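Local coordinates for protein D-hydantoinase (Ralstonia pickettii, PDB 1NFG) that probably hydrolyses the cyclic amide bond of D-hydantoin derivatives stereospecifically, using two zinc ions per subunit, at residues M151-M156 and M179-N184. Numbering follows the deposited sequence.
Sequences MAYRGM and MVHAEN. With ZN (zinc ion), chain F.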
loop_
_atom_site.group_PDB
_atom_site.type_symbol
_atom_site.label_atom_id
_atom_site.label_comp_id
_atom_site.label_asym_id
_atom_site.label_seq_id
_atom_site.Cartn_x
_atom_site.Cartn_y
_atom_site.Cartn_z
ATOM N N MET A 151 23.909 -9.863 -0.735
ATOM C CA MET A 151 23.642 -8.874 -1.774
ATOM C C MET A 151 24.493 -7.632 -1.552
ATOM O O MET A 151 24.459 -6.701 -2.351
ATOM C CB MET A 151 22.157 -8.502 -1.790
ATOM C CG MET A 151 21.263 -9.630 -2.292
ATOM S SD MET A 151 19.479 -9.317 -2.163
ATOM C CE MET A 151 19.128 -8.469 -3.754
ATOM N N ALA A 152 25.255 -7.626 -0.463
ATOM C CA ALA A 152 26.134 -6.512 -0.128
ATOM C C ALA A 152 27.535 -7.053 0.139
ATOM O O ALA A 152 27.777 -8.252 -0.020
ATOM C CB ALA A 152 25.613 -5.779 1.094
ATOM N N TYR A 153 28.444 -6.165 0.549
ATOM C CA TYR A 153 29.841 -6.512 0.830
ATOM C C TYR A 153 30.603 -6.819 -0.457
ATOM O O TYR A 153 30.950 -7.969 -0.732
ATOM C CB TYR A 153 29.925 -7.712 1.769
ATOM C CG TYR A 153 29.246 -7.494 3.100
ATOM C CD1 TYR A 153 29.461 -6.327 3.834
ATOM C CD2 TYR A 153 28.425 -8.476 3.649
ATOM C CE1 TYR A 153 28.876 -6.146 5.090
ATOM C CE2 TYR A 153 27.833 -8.309 4.904
ATOM C CZ TYR A 153 28.064 -7.143 5.621
ATOM O OH TYR A 153 27.490 -6.987 6.869
ATOM N N ARG A 154 30.858 -5.775 -1.237
ATOM C CA ARG A 154 31.570 -5.888 -2.507
ATOM C C ARG A 154 32.934 -6.554 -2.325
ATOM O O ARG A 154 33.644 -6.288 -1.348
ATOM C CB ARG A 154 31.773 -4.495 -3.106
ATOM C CG ARG A 154 32.048 -4.481 -4.596
ATOM C CD ARG A 154 30.767 -4.713 -5.359
ATOM N NE ARG A 154 30.940 -4.603 -6.802
ATOM C CZ ARG A 154 29.933 -4.643 -7.670
ATOM N NH1 ARG A 154 28.688 -4.788 -7.236
ATOM N NH2 ARG A 154 30.165 -4.545 -8.972
ATOM N N GLY A 155 33.298 -7.413 -3.275
ATOM C CA GLY A 155 34.581 -8.096 -3.213
ATOM C C GLY A 155 34.864 -8.803 -1.898
ATOM O O GLY A 155 35.988 -8.777 -1.394
ATOM N N MET A 156 33.841 -9.435 -1.338
ATOM C CA MET A 156 33.991 -10.161 -0.088
ATOM C C MET A 156 32.920 -11.243 -0.009
ATOM O O MET A 156 33.240 -12.422 0.068
ATOM C CB MET A 156 33.878 -9.204 1.099
ATOM C CG MET A 156 34.392 -9.786 2.406
ATOM S SD MET A 156 34.168 -8.692 3.844
ATOM C CE MET A 156 32.725 -9.476 4.658
ATOM N N MET A 179 18.569 -18.355 1.848
ATOM C CA MET A 179 18.564 -17.290 2.835
ATOM C C MET A 179 19.349 -16.143 2.211
ATOM O O MET A 179 20.281 -16.380 1.438
ATOM C CB MET A 179 19.262 -17.749 4.105
ATOM C CG MET A 179 18.660 -18.995 4.713
ATOM S SD MET A 179 19.546 -19.463 6.197
ATOM C CE MET A 179 20.583 -20.650 5.519
ATOM N N VAL A 180 18.993 -14.905 2.536
ATOM C CA VAL A 180 19.703 -13.787 1.944
ATOM C C VAL A 180 19.856 -12.550 2.816
ATOM O O VAL A 180 18.934 -12.151 3.524
ATOM C CB VAL A 180 19.042 -13.363 0.602
ATOM C CG1 VAL A 180 17.575 -13.124 0.799
ATOM C CG2 VAL A 180 19.690 -12.106 0.073
ATOM N N HIS A 181 21.051 -11.968 2.760
ATOM C CA HIS A 181 21.377 -10.736 3.465
ATOM C C HIS A 181 20.974 -9.689 2.424
ATOM O O HIS A 181 21.652 -9.528 1.411
ATOM C CB HIS A 181 22.879 -10.682 3.727
ATOM C CG HIS A 181 23.359 -9.367 4.249
ATOM N ND1 HIS A 181 23.798 -9.199 5.543
ATOM C CD2 HIS A 181 23.490 -8.161 3.647
ATOM C CE1 HIS A 181 24.185 -7.947 5.717
ATOM N NE2 HIS A 181 24.007 -7.295 4.581
ATOM N N ALA A 182 19.867 -8.991 2.662
ATOM C CA ALA A 182 19.374 -8.025 1.687
ATOM C C ALA A 182 19.685 -6.548 1.897
ATOM O O ALA A 182 19.005 -5.839 2.635
ATOM C CB ALA A 182 17.864 -8.214 1.501
ATOM N N GLU A 183 20.725 -6.093 1.219
ATOM C CA GLU A 183 21.129 -4.696 1.243
ATOM C C GLU A 183 21.695 -4.449 -0.135
ATOM O O GLU A 183 22.294 -5.351 -0.722
ATOM C CB GLU A 183 22.224 -4.446 2.263
ATOM C CG GLU A 183 21.746 -4.058 3.622
ATOM C CD GLU A 183 22.910 -3.757 4.519
ATOM O OE1 GLU A 183 23.830 -4.593 4.537
ATOM O OE2 GLU A 183 22.922 -2.707 5.194
ATOM N N ASN A 184 21.485 -3.252 -0.669
ATOM C CA ASN A 184 22.042 -2.944 -1.971
ATOM C C ASN A 184 23.458 -2.457 -1.697
ATOM O O ASN A 184 23.675 -1.304 -1.294
ATOM C CB ASN A 184 21.233 -1.873 -2.685
ATOM C CG ASN A 184 21.783 -1.567 -4.058
ATOM O OD1 ASN A 184 22.917 -1.090 -4.186
ATOM N ND2 ASN A 184 20.996 -1.851 -5.099
HETATM ZN ZN ZN F . 24.108 -10.378 7.594
HETATM O O HOH W 1 25.163 -9.415 9.246
#
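Tyr153 sets its CE2 atom over one face of the His181 imidazole, CE2 standing 3.8 Å from His181 CE1. The two planes are inclined at 44°, an oblique aromatic pair. Imidazole suits position 181 because its two nitrogens can serve different partners: ND1 binds a zinc ion at 2.4 Å, while NE2 donates to Glu183 OE1 in a His-carboxylate hydrogen bond, although the exact place of OE1 is uncertain. With CG anti to the backbone N (chi1 171°), the ring is carried toward the metal, and zinc and carboxylate together probably limit its rotation. Glu183 also forms a salt bridge with Arg210. His181 and Glu183 follow strand 178-180 in the TIM barrel of the amidohydrolase superfamily, where loops after the strands gather the metal ligands; His237 binds the same zinc, and Tyr153, from the loop before helix 161-174, probably contacts substrate. One backbone hydrogen bond ties the two segments, Met151 N to His181 O at 3.1 Å. Flexible and unbranched, Met151 has CG beside its backbone N (chi1 -70°) and an extended chi2 (174°), which brings SD to Val180 CG2 at 3.6 Å, with Ala182 CB slightly farther off. Ala152, small enough to come close, touches both Glu183 and the His181 ring with its CB, 3.8 Å from Glu183 CB and 4.1 Å from His181 CD2. Beyond them, Asn184 N-caps helix 185-197, its OD1 accepting from Ala187 N.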